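Local coordinates for uncharacterized protein (PDB 3MFN), which is of unknown function but forms a compact, mostly helical domain of the DUF5618 family, two copies of which make up the assembly, at residues I36-Y41 with I144-V149; N44-L49 with L137-A142; G86-G91 with V95-S100. One frame throughout, in Å; residues are numbered along the deposited sequence. Where two conformers were deposited one is given.

Contact 1: I36-Y41 with I144-V149; sequences IEAKRY and IIIDWV
Ile-146 reaches across from helix 132-153 to Ala-38 and Lys-39 of helix 34-52, joining the first and last long helices of a mainly helical bundle. The two segments run antiparallel, at 172°, and their axes come within 10.4 Å. Ala-38, which is nearest to Ile-146 along the backbones, presents only a methyl group, consistent with this spacing. The two branches of Ile-146 divide the work. With CG1 beside its backbone N (chi1 -66°) and CD1 extended beyond it, one arm runs out to Ala-38, where CD1 of Ile-146 touches CB of Ala-38 at 3.8 Å. The other arm, CG2, turns to Lys-39, whose extended chain passes it at a slant. With an alanine in place of Ile-146, both arms would go, and the methyl of Ala-38 and the lysine methylenes would probably face a gap, the lysine chain freer to swing. Behind this pair, Ile-145 and Val-149 lean on Leu-81 of helix 63-85, which ties the last helix into the rest of the bundle. Toward the surface the contact becomes polar. Asp-147 OD1 lies near Glu-143 OE2, and the ammonium group of Lys-39 may ease that crowding of negative charge. The attraction is loose and falls short of a salt bridge: Lys-39 NZ stands 4.5 Å from Asp-147 OD1.

Contact 2: N44-L49 with L137-A142; sequences NAKDIL and LGFQRA
A single aromatic side chain, Phe-139, makes this a buried apolar contact between two antiparallel helices, its ring meeting Ala-45, Lys-46 and Leu-49 between the later part of helix 34-52 and the earlier part of helix 132-153. The two segments are inclined at 167°, and their axes approach no closer than 12.1 Å. The long reach of Phe-139 spans that distance. Its CG lies beside the backbone N (chi1 -70°), which sends the ring across the interface toward the first helix. There CE2 of Phe-139 meets two neighbours from successive turns, CG of Lys-46 at 3.6 Å and CD1 of Leu-49 at 3.7 Å. Leu-49 comes at the ring from the opposite direction, whereas Lys-46 slides past it, running back along the phenylalanine side chain. Because the lysine chain is extended, alternate carbons turn to the ring: beyond CG, its CE lies 3.7 Å from CD2 of Phe-139. The aliphatic part of the lysine thus shields the aromatic group toward the outside. Ala-45 supplies a looser boundary, with its CB 4.2 Å from CZ of Phe-139. Deeper in, Ala-73 of helix 63-85 and Leu-120 of helix 107-126 also pack on the phenylalanine. The same segment of the last helix serves the dimer as well: Leu-137 packs on Leu-137 of the second subunit, and Arg-141 forms salt bridges to Asp-131 and Glu-133 of that subunit. A large residue set among side chains from the other three long helices is characteristic of the core of an antiparallel helical bundle.

Contact 3: G86-G91 with V95-S100; sequences GKKTKG and VDWYKS
Lys-88 lies across one face of Trp-97 in the connection between two helices, where the loop leaving helix 63-85 folds back over the start of helix 95-103. The lysine covers that face of the indole with its CB, which stands 3.3 Å above the ring plane, displaced toward the rim, in the manner of a CH-pi contact. The nearest ring atom is NE1 of Trp-97, 3.4 Å from that CB. The two side chains then slide past each other in opposite directions, the lysine following the NE1-CD1 side of the five-membered ring until its CE comes 3.6 Å from CD1 of Trp-97. The indole can meet the loop this way because its CG is anti to the backbone N (chi1 -170°), carrying the bicycle out from the helix. The six-membered ring reaches the beginning of the loop, where CH2 of Trp-97 approaches the carbonyl oxygen of Gly-86 at 3.5 Å. Gly-86 is where the chain breaks from helix 63-85, with a positive phi of 74°, and its oxygen also accepts a hydrogen bond from Lys-93. Within the short helix, CE3 of Trp-97 sits over the centre of the Tyr-98 ring, and the hydroxyl of Tyr-98 is hydrogen-bonded to Asp-82. Phe-85 packs on the tryptophan too, so the indole joins the end of one helix, the loop and the next helix. Beyond the ring the lysine bends at its last two torsions and curls back to its own loop, where Lys-88 NZ donates to Lys-90 O at 3.0 Å, nearly in line with the carbonyl bond, at 173°.

In the fold
Contacts 1 and 2 are two levels of one interface, between helices 34-52 and 132-153, with centres about 11 Å apart. Along the chain come 36-41 and 44-49, then 86-91 and 95-100 of contact 3, then 137-142 and 144-149; the earlier segment of helix 34-52 pairs with the later one of helix 132-153. Contact 3 is local, its segments only a few residues apart. Its centre lies about 19 Å from that of contact 1 and about 24 Å from that of contact 2, across the chain's centre from the latter. Contacts 1 and 2 thus join the bundle's first and last helices, while a partly exposed tryptophan packs against one connection, consistent with a loop held to the helix that follows it.

Contact 1: I36-Y41 with I144-V149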
loop_
_atom_site.group_PDB
_atom_site.type_symbol
_atom_site.label_atom_id
_atom_site.label_comp_id
_atom_site.label_asym_id
_atom_site.label_seq_id
_atom_site.Cartn_x
_atom_site.Cartn_y
_atom_site.Cartn_z
ATOM N N ILE A 36 -18.890 -16.678 -6.084
ATOM C CA ILE A 36 -19.627 -15.668 -6.827
ATOM C C ILE A 36 -19.942 -14.454 -5.973
ATOM O O ILE A 36 -19.767 -13.312 -6.404
ATOM C CB ILE A 36 -20.880 -16.275 -7.389
ATOM C CG1 ILE A 36 -20.486 -17.121 -8.619
ATOM C CG2 ILE A 36 -21.934 -15.205 -7.752
ATOM C CD1 ILE A 36 -19.636 -18.378 -8.328
ATOM N N GLU A 37 -20.422 -14.700 -4.769
ATOM C CA GLU A 37 -20.752 -13.626 -3.850
ATOM C C GLU A 37 -19.471 -12.765 -3.502
ATOM O O GLU A 37 -19.557 -11.536 -3.513
ATOM C CB GLU A 37 -21.477 -14.202 -2.627
ATOM C CG GLU A 37 -21.705 -13.263 -1.444
ATOM C CD GLU A 37 -22.929 -12.333 -1.611
ATOM O OE1 GLU A 37 -23.391 -12.123 -2.746
ATOM O OE2 GLU A 37 -23.401 -11.793 -0.585
ATOM N N ALA A 38 -18.314 -13.415 -3.306
ATOM C CA ALA A 38 -17.032 -12.747 -3.127
ATOM C C ALA A 38 -16.738 -11.786 -4.259
ATOM O O ALA A 38 -16.347 -10.631 -4.017
ATOM C CB ALA A 38 -15.901 -13.761 -2.970
ATOM N N LYS A 39 -16.975 -12.229 -5.490
ATOM C CA LYS A 39 -16.740 -11.408 -6.663
ATOM C C LYS A 39 -17.785 -10.282 -6.747
ATOM O O LYS A 39 -17.450 -9.233 -7.270
ATOM C CB LYS A 39 -16.780 -12.213 -7.960
ATOM C CG LYS A 39 -15.701 -13.243 -8.045
ATOM C CD LYS A 39 -15.868 -14.102 -9.246
ATOM C CE LYS A 39 -14.822 -15.217 -9.285
ATOM N NZ LYS A 39 -15.095 -16.112 -10.403
ATOM N N ARG A 40 -19.008 -10.507 -6.238
ATOM C CA ARG A 40 -19.975 -9.434 -6.177
ATOM C C ARG A 40 -19.477 -8.313 -5.256
ATOM O O ARG A 40 -19.644 -7.157 -5.577
ATOM C CB ARG A 40 -21.362 -9.945 -5.799
ATOM C CG ARG A 40 -21.998 -10.879 -6.880
ATOM C CD ARG A 40 -21.945 -10.259 -8.281
ATOM N NE ARG A 40 -22.565 -8.927 -8.311
ATOM C CZ ARG A 40 -23.781 -8.657 -8.780
ATOM N NH1 ARG A 40 -24.228 -7.406 -8.710
ATOM N NH2 ARG A 40 -24.550 -9.618 -9.307
ATOM N N TYR A 41 -18.838 -8.660 -4.140
ATOM C CA TYR A 41 -18.282 -7.660 -3.213
ATOM C C TYR A 41 -17.171 -6.883 -3.927
ATOM O O TYR A 41 -17.097 -5.649 -3.846
ATOM C CB TYR A 41 -17.697 -8.298 -1.948
ATOM C CG TYR A 41 -18.630 -8.679 -0.832
ATOM C CD1 TYR A 41 -18.541 -8.065 0.393
ATOM C CD2 TYR A 41 -19.554 -9.719 -0.961
ATOM C CE1 TYR A 41 -19.335 -8.417 1.446
ATOM C CE2 TYR A 41 -20.412 -10.110 0.147
ATOM C CZ TYR A 41 -20.275 -9.430 1.339
ATOM O OH TYR A 41 -20.996 -9.710 2.464
ATOM N N ILE A 144 -6.870 -12.867 -7.123
ATOM C CA ILE A 144 -5.986 -14.013 -7.016
ATOM C C ILE A 144 -6.392 -14.919 -5.883
ATOM O O ILE A 144 -6.429 -16.150 -6.024
ATOM C CB ILE A 144 -4.488 -13.626 -6.879
ATOM C CG1 ILE A 144 -3.911 -13.181 -8.227
ATOM C CG2 ILE A 144 -3.669 -14.830 -6.412
ATOM C CD1 ILE A 144 -2.466 -12.528 -8.103
ATOM N N ILE A 145 -6.725 -14.322 -4.759
ATOM C CA ILE A 145 -7.118 -15.094 -3.586
ATOM C C ILE A 145 -8.476 -15.747 -3.812
ATOM O O ILE A 145 -8.699 -16.894 -3.432
ATOM C CB ILE A 145 -7.226 -14.219 -2.293
ATOM C CG1 ILE A 145 -5.870 -13.629 -1.905
ATOM C CG2 ILE A 145 -7.772 -15.072 -1.154
ATOM C CD1 ILE A 145 -4.777 -14.711 -1.639
ATOM N N ILE A 146 -9.404 -15.028 -4.431
ATOM C CA ILE A 146 -10.728 -15.622 -4.659
ATOM C C ILE A 146 -10.610 -16.789 -5.642
ATOM O O ILE A 146 -11.245 -17.818 -5.436
ATOM C CB ILE A 146 -11.746 -14.601 -5.124
ATOM C CG1 ILE A 146 -11.989 -13.597 -3.994
ATOM C CG2 ILE A 146 -13.014 -15.359 -5.575
ATOM C CD1 ILE A 146 -12.698 -12.301 -4.327
ATOM N N ASP A 147 -9.785 -16.654 -6.675
ATOM C CA ASP A 147 -9.609 -17.737 -7.639
ATOM C C ASP A 147 -8.923 -18.919 -6.987
ATOM O O ASP A 147 -9.240 -20.064 -7.289
ATOM C CB ASP A 147 -8.748 -17.312 -8.829
ATOM C CG ASP A 147 -9.414 -16.285 -9.722
ATOM O OD1 ASP A 147 -10.642 -15.963 -9.594
ATOM O OD2 ASP A 147 -8.668 -15.775 -10.588
ATOM N N TRP A 148 -7.980 -18.659 -6.089
ATOM C CA TRP A 148 -7.318 -19.753 -5.381
ATOM C C TRP A 148 -8.356 -20.596 -4.610
ATOM O O TRP A 148 -8.358 -21.839 -4.675
ATOM C CB TRP A 148 -6.256 -19.180 -4.434
ATOM C CG TRP A 148 -5.570 -20.201 -3.611
ATOM C CD1 TRP A 148 -4.486 -20.950 -3.969
ATOM C CD2 TRP A 148 -5.882 -20.575 -2.261
ATOM N NE1 TRP A 148 -4.096 -21.757 -2.916
ATOM C CE2 TRP A 148 -4.933 -21.541 -1.861
ATOM C CE3 TRP A 148 -6.840 -20.147 -1.327
ATOM C CZ2 TRP A 148 -4.954 -22.139 -0.600
ATOM C CZ3 TRP A 148 -6.854 -20.746 -0.056
ATOM C CH2 TRP A 148 -5.914 -21.738 0.284
ATOM N N VAL A 149 -9.247 -19.928 -3.895
ATOM C CA VAL A 149 -10.367 -20.585 -3.204
ATOM C C VAL A 149 -11.233 -21.392 -4.158
ATOM O O VAL A 149 -11.407 -22.602 -3.963
ATOM C CB VAL A 149 -11.237 -19.566 -2.433
ATOM C CG1 VAL A 149 -12.533 -20.189 -1.955
ATOM C CG2 VAL A 149 -10.427 -18.978 -1.225
#

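Contact 2: N44-L49 with L137-A142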
loop_
_atom_site.group_PDB
_atom_site.type_symbol
_atom_site.label_atom_id
_atom_site.label_comp_id
_atom_site.label_asym_id
_atom_site.label_seq_id
_atom_site.Cartn_x
_atom_site.Cartn_y
_atom_site.Cartn_z
ATOM N N ASN A 44 -18.648 -4.695 -6.664
ATOM C CA ASN A 44 -19.338 -3.573 -6.022
ATOM C C ASN A 44 -18.336 -2.537 -5.609
ATOM O O ASN A 44 -18.554 -1.370 -5.806
ATOM C CB ASN A 44 -20.139 -3.996 -4.774
ATOM C CG ASN A 44 -21.483 -4.617 -5.094
ATOM O OD1 ASN A 44 -22.237 -4.892 -4.177
ATOM N ND2 ASN A 44 -21.798 -4.827 -6.352
ATOM N N ALA A 45 -17.241 -2.980 -4.987
ATOM C CA ALA A 45 -16.168 -2.102 -4.577
ATOM C C ALA A 45 -15.591 -1.284 -5.742
ATOM O O ALA A 45 -15.344 -0.084 -5.617
ATOM C CB ALA A 45 -15.029 -2.882 -3.858
ATOM N N LYS A 46 -15.372 -1.917 -6.886
ATOM C CA LYS A 46 -14.876 -1.166 -8.063
ATOM C C LYS A 46 -15.928 -0.159 -8.528
ATOM O O LYS A 46 -15.595 0.977 -8.906
ATOM C CB LYS A 46 -14.548 -2.145 -9.178
ATOM C CG LYS A 46 -13.357 -3.048 -8.844
ATOM C CD LYS A 46 -13.113 -4.054 -9.983
ATOM C CE LYS A 46 -11.787 -4.839 -9.734
ATOM N NZ LYS A 46 -11.681 -6.029 -10.664
ATOM N N ASP A 47 -17.209 -0.537 -8.467
ATOM C CA ASP A 47 -18.259 0.382 -8.902
ATOM C C ASP A 47 -18.343 1.596 -8.000
ATOM O O ASP A 47 -18.591 2.712 -8.474
ATOM C CB ASP A 47 -19.630 -0.275 -8.965
ATOM C CG ASP A 47 -19.768 -1.267 -10.124
ATOM O OD1 ASP A 47 -18.998 -1.202 -11.104
ATOM O OD2 ASP A 47 -20.727 -2.061 -10.074
ATOM N N ILE A 48 -18.187 1.378 -6.701
ATOM C CA ILE A 48 -18.228 2.484 -5.761
ATOM C C ILE A 48 -17.088 3.465 -6.097
ATOM O O ILE A 48 -17.265 4.679 -6.090
ATOM C CB ILE A 48 -18.056 1.948 -4.252
ATOM C CG1 ILE A 48 -19.294 1.171 -3.773
ATOM C CG2 ILE A 48 -17.722 3.156 -3.263
ATOM C CD1 ILE A 48 -18.984 0.366 -2.527
ATOM N N LEU A 49 -15.886 2.946 -6.360
ATOM C CA LEU A 49 -14.788 3.843 -6.702
ATOM C C LEU A 49 -15.096 4.606 -7.993
ATOM O O LEU A 49 -14.871 5.805 -8.074
ATOM C CB LEU A 49 -13.435 3.083 -6.779
ATOM C CG LEU A 49 -12.792 2.561 -5.452
ATOM C CD1 LEU A 49 -11.567 1.694 -5.727
ATOM C CD2 LEU A 49 -12.376 3.691 -4.543
ATOM N N LEU A 137 -3.698 -2.862 -8.282
ATOM C CA LEU A 137 -2.913 -4.027 -7.885
ATOM C C LEU A 137 -3.544 -4.719 -6.681
ATOM O O LEU A 137 -3.571 -5.947 -6.568
ATOM C CB LEU A 137 -1.478 -3.625 -7.536
ATOM C CG LEU A 137 -0.610 -2.928 -8.579
ATOM C CD1 LEU A 137 0.811 -2.614 -7.986
ATOM C CD2 LEU A 137 -0.454 -3.715 -9.880
ATOM N N GLY A 138 -4.029 -3.945 -5.741
ATOM C CA GLY A 138 -4.658 -4.537 -4.564
ATOM C C GLY A 138 -5.830 -5.429 -4.968
ATOM O O GLY A 138 -5.999 -6.566 -4.457
ATOM N N PHE A 139 -6.660 -4.893 -5.865
ATOM C CA PHE A 139 -7.774 -5.650 -6.431
ATOM C C PHE A 139 -7.357 -6.860 -7.238
ATOM O O PHE A 139 -8.029 -7.873 -7.143
ATOM C CB PHE A 139 -8.660 -4.746 -7.286
ATOM C CG PHE A 139 -9.454 -3.751 -6.507
ATOM C CD1 PHE A 139 -9.566 -3.813 -5.138
ATOM C CD2 PHE A 139 -10.135 -2.767 -7.150
ATOM C CE1 PHE A 139 -10.384 -2.917 -4.446
ATOM C CE2 PHE A 139 -10.960 -1.873 -6.444
ATOM C CZ PHE A 139 -11.111 -1.986 -5.121
ATOM N N GLN A 140 -6.244 -6.805 -7.984
ATOM C CA GLN A 140 -5.716 -8.001 -8.658
ATOM C C GLN A 140 -5.330 -9.064 -7.639
ATOM O O GLN A 140 -5.581 -10.215 -7.855
ATOM C CB GLN A 140 -4.489 -7.699 -9.559
ATOM C CG GLN A 140 -4.813 -6.906 -10.877
ATOM C CD GLN A 140 -3.652 -6.035 -11.390
ATOM O OE1 GLN A 140 -3.873 -4.954 -11.955
ATOM N NE2 GLN A 140 -2.435 -6.503 -11.212
ATOM N N ARG A 141 -4.711 -8.658 -6.522
ATOM C CA ARG A 141 -4.283 -9.614 -5.466
ATOM C C ARG A 141 -5.513 -10.305 -4.855
ATOM O O ARG A 141 -5.514 -11.521 -4.652
ATOM C CB ARG A 141 -3.492 -8.934 -4.367
ATOM C CG ARG A 141 -2.262 -8.203 -4.840
ATOM C CD ARG A 141 -1.161 -9.105 -5.266
ATOM N NE ARG A 141 -0.038 -8.277 -5.688
ATOM C CZ ARG A 141 0.212 -7.938 -6.951
ATOM N NH1 ARG A 141 -0.603 -8.309 -7.937
ATOM N NH2 ARG A 141 1.257 -7.189 -7.231
ATOM N N ALA A 142 -6.563 -9.530 -4.642
ATOM C CA ALA A 142 -7.860 -9.994 -4.133
ATOM C C ALA A 142 -8.482 -11.019 -5.085
ATOM O O ALA A 142 -8.914 -12.046 -4.630
ATOM C CB ALA A 142 -8.792 -8.846 -3.964
#

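Contact 3: G86-G91 with V95-S100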
loop_
_atom_site.group_PDB
_atom_site.type_symbol
_atom_site.label_atom_id
_atom_site.label_comp_id
_atom_site.label_asym_id
_atom_site.label_seq_id
_atom_site.Cartn_x
_atom_site.Cartn_y
_atom_site.Cartn_z
ATOM N N GLY A 86 -13.931 -22.487 6.890
ATOM C CA GLY A 86 -14.994 -22.702 7.843
ATOM C C GLY A 86 -14.822 -21.841 9.080
ATOM O O GLY A 86 -14.544 -20.622 8.996
ATOM N N LYS A 87 -14.955 -22.481 10.235
ATOM C CA LYS A 87 -15.231 -21.718 11.440
ATOM C C LYS A 87 -14.132 -21.868 12.464
ATOM O O LYS A 87 -13.442 -22.881 12.499
ATOM C CB LYS A 87 -16.598 -22.117 11.995
ATOM C CG LYS A 87 -17.756 -21.714 11.035
ATOM C CD LYS A 87 -18.922 -21.007 11.753
ATOM C CE LYS A 87 -19.839 -20.235 10.761
ATOM N NZ LYS A 87 -19.626 -18.759 10.674
ATOM N N LYS A 88 -13.928 -20.814 13.241
ATOM C CA LYS A 88 -12.969 -20.829 14.328
ATOM C C LYS A 88 -13.750 -21.160 15.581
ATOM O O LYS A 88 -14.861 -20.643 15.791
ATOM C CB LYS A 88 -12.257 -19.488 14.421
ATOM C CG LYS A 88 -12.006 -18.966 15.805
ATOM C CD LYS A 88 -11.379 -17.566 15.747
ATOM C CE LYS A 88 -9.935 -17.575 16.218
ATOM N NZ LYS A 88 -9.927 -17.423 17.661
ATOM N N THR A 89 -13.198 -22.034 16.410
ATOM C CA THR A 89 -14.032 -22.666 17.432
ATOM C C THR A 89 -14.411 -21.682 18.538
ATOM O O THR A 89 -15.522 -21.715 19.024
ATOM C CB THR A 89 -13.370 -23.946 17.960
ATOM O OG1 THR A 89 -12.117 -23.600 18.544
ATOM C CG2 THR A 89 -13.121 -24.925 16.785
ATOM N N LYS A 90 -13.526 -20.752 18.867
ATOM C CA LYS A 90 -13.791 -19.781 19.919
ATOM C C LYS A 90 -13.545 -18.326 19.495
ATOM O O LYS A 90 -12.553 -18.030 18.880
ATOM C CB LYS A 90 -12.883 -20.140 21.102
ATOM C CG LYS A 90 -12.554 -19.024 22.118
ATOM C CD LYS A 90 -11.415 -19.493 23.123
ATOM C CE LYS A 90 -10.651 -18.298 23.771
ATOM N NZ LYS A 90 -11.192 -17.944 25.134
ATOM N N GLY A 91 -14.427 -17.415 19.899
ATOM C CA GLY A 91 -14.186 -15.990 19.726
ATOM C C GLY A 91 -14.438 -15.567 18.286
ATOM O O GLY A 91 -15.218 -16.195 17.598
ATOM N N VAL A 95 -7.087 -11.121 11.500
ATOM C CA VAL A 95 -6.138 -11.310 10.434
ATOM C C VAL A 95 -5.242 -12.492 10.715
ATOM O O VAL A 95 -4.906 -13.201 9.790
ATOM C CB VAL A 95 -5.279 -10.066 10.162
ATOM C CG1 VAL A 95 -4.315 -9.780 11.340
ATOM C CG2 VAL A 95 -4.467 -10.274 8.839
ATOM N N ASP A 96 -4.875 -12.711 11.971
ATOM C CA ASP A 96 -3.984 -13.834 12.317
ATOM C C ASP A 96 -4.628 -15.208 12.038
ATOM O O ASP A 96 -3.946 -16.126 11.646
ATOM C CB ASP A 96 -3.499 -13.722 13.785
ATOM C CG ASP A 96 -2.651 -12.465 13.992
ATOM O OD1 ASP A 96 -1.775 -12.204 13.138
ATOM O OD2 ASP A 96 -2.894 -11.717 14.958
ATOM N N TRP A 97 -5.945 -15.323 12.193
ATOM C CA TRP A 97 -6.614 -16.544 11.856
ATOM C C TRP A 97 -6.482 -16.839 10.362
ATOM O O TRP A 97 -6.194 -17.979 9.966
ATOM C CB TRP A 97 -8.057 -16.481 12.288
ATOM C CG TRP A 97 -8.720 -17.758 12.187
ATOM C CD1 TRP A 97 -8.638 -18.816 13.091
ATOM C CD2 TRP A 97 -9.538 -18.205 11.126
ATOM N NE1 TRP A 97 -9.362 -19.857 12.648
ATOM C CE2 TRP A 97 -9.936 -19.522 11.445
ATOM C CE3 TRP A 97 -9.969 -17.631 9.921
ATOM C CZ2 TRP A 97 -10.784 -20.265 10.632
ATOM C CZ3 TRP A 97 -10.784 -18.383 9.099
ATOM C CH2 TRP A 97 -11.176 -19.702 9.465
ATOM N N TYR A 98 -6.628 -15.844 9.509
ATOM C CA TYR A 98 -6.518 -16.100 8.052
ATOM C C TYR A 98 -5.088 -16.418 7.702
ATOM O O TYR A 98 -4.828 -17.353 6.932
ATOM C CB TYR A 98 -7.039 -14.919 7.207
ATOM C CG TYR A 98 -8.504 -14.677 7.481
ATOM C CD1 TYR A 98 -9.445 -15.403 6.834
ATOM C CD2 TYR A 98 -8.920 -13.771 8.412
ATOM C CE1 TYR A 98 -10.770 -15.220 7.075
ATOM C CE2 TYR A 98 -10.255 -13.586 8.671
ATOM C CZ TYR A 98 -11.169 -14.300 7.985
ATOM O OH TYR A 98 -12.537 -14.180 8.210
ATOM N N LYS A 99 -4.149 -15.712 8.304
ATOM C CA LYS A 99 -2.708 -15.961 7.963
ATOM C C LYS A 99 -2.219 -17.363 8.370
ATOM O O LYS A 99 -1.493 -18.053 7.623
ATOM C CB LYS A 99 -1.837 -14.902 8.635
ATOM C CG LYS A 99 -2.019 -13.471 7.982
ATOM C CD LYS A 99 -1.405 -12.318 8.821
ATOM C CE LYS A 99 0.096 -12.428 8.994
ATOM N NZ LYS A 99 0.691 -11.528 10.056
ATOM N N SER A 100 -2.577 -17.785 9.569
ATOM C CA SER A 100 -2.067 -19.073 10.038
ATOM C C SER A 100 -2.745 -20.196 9.220
ATOM O O SER A 100 -2.073 -21.153 8.836
ATOM C CB SER A 100 -2.216 -19.195 11.560
ATOM O OG SER A 100 -3.510 -19.605 11.926
#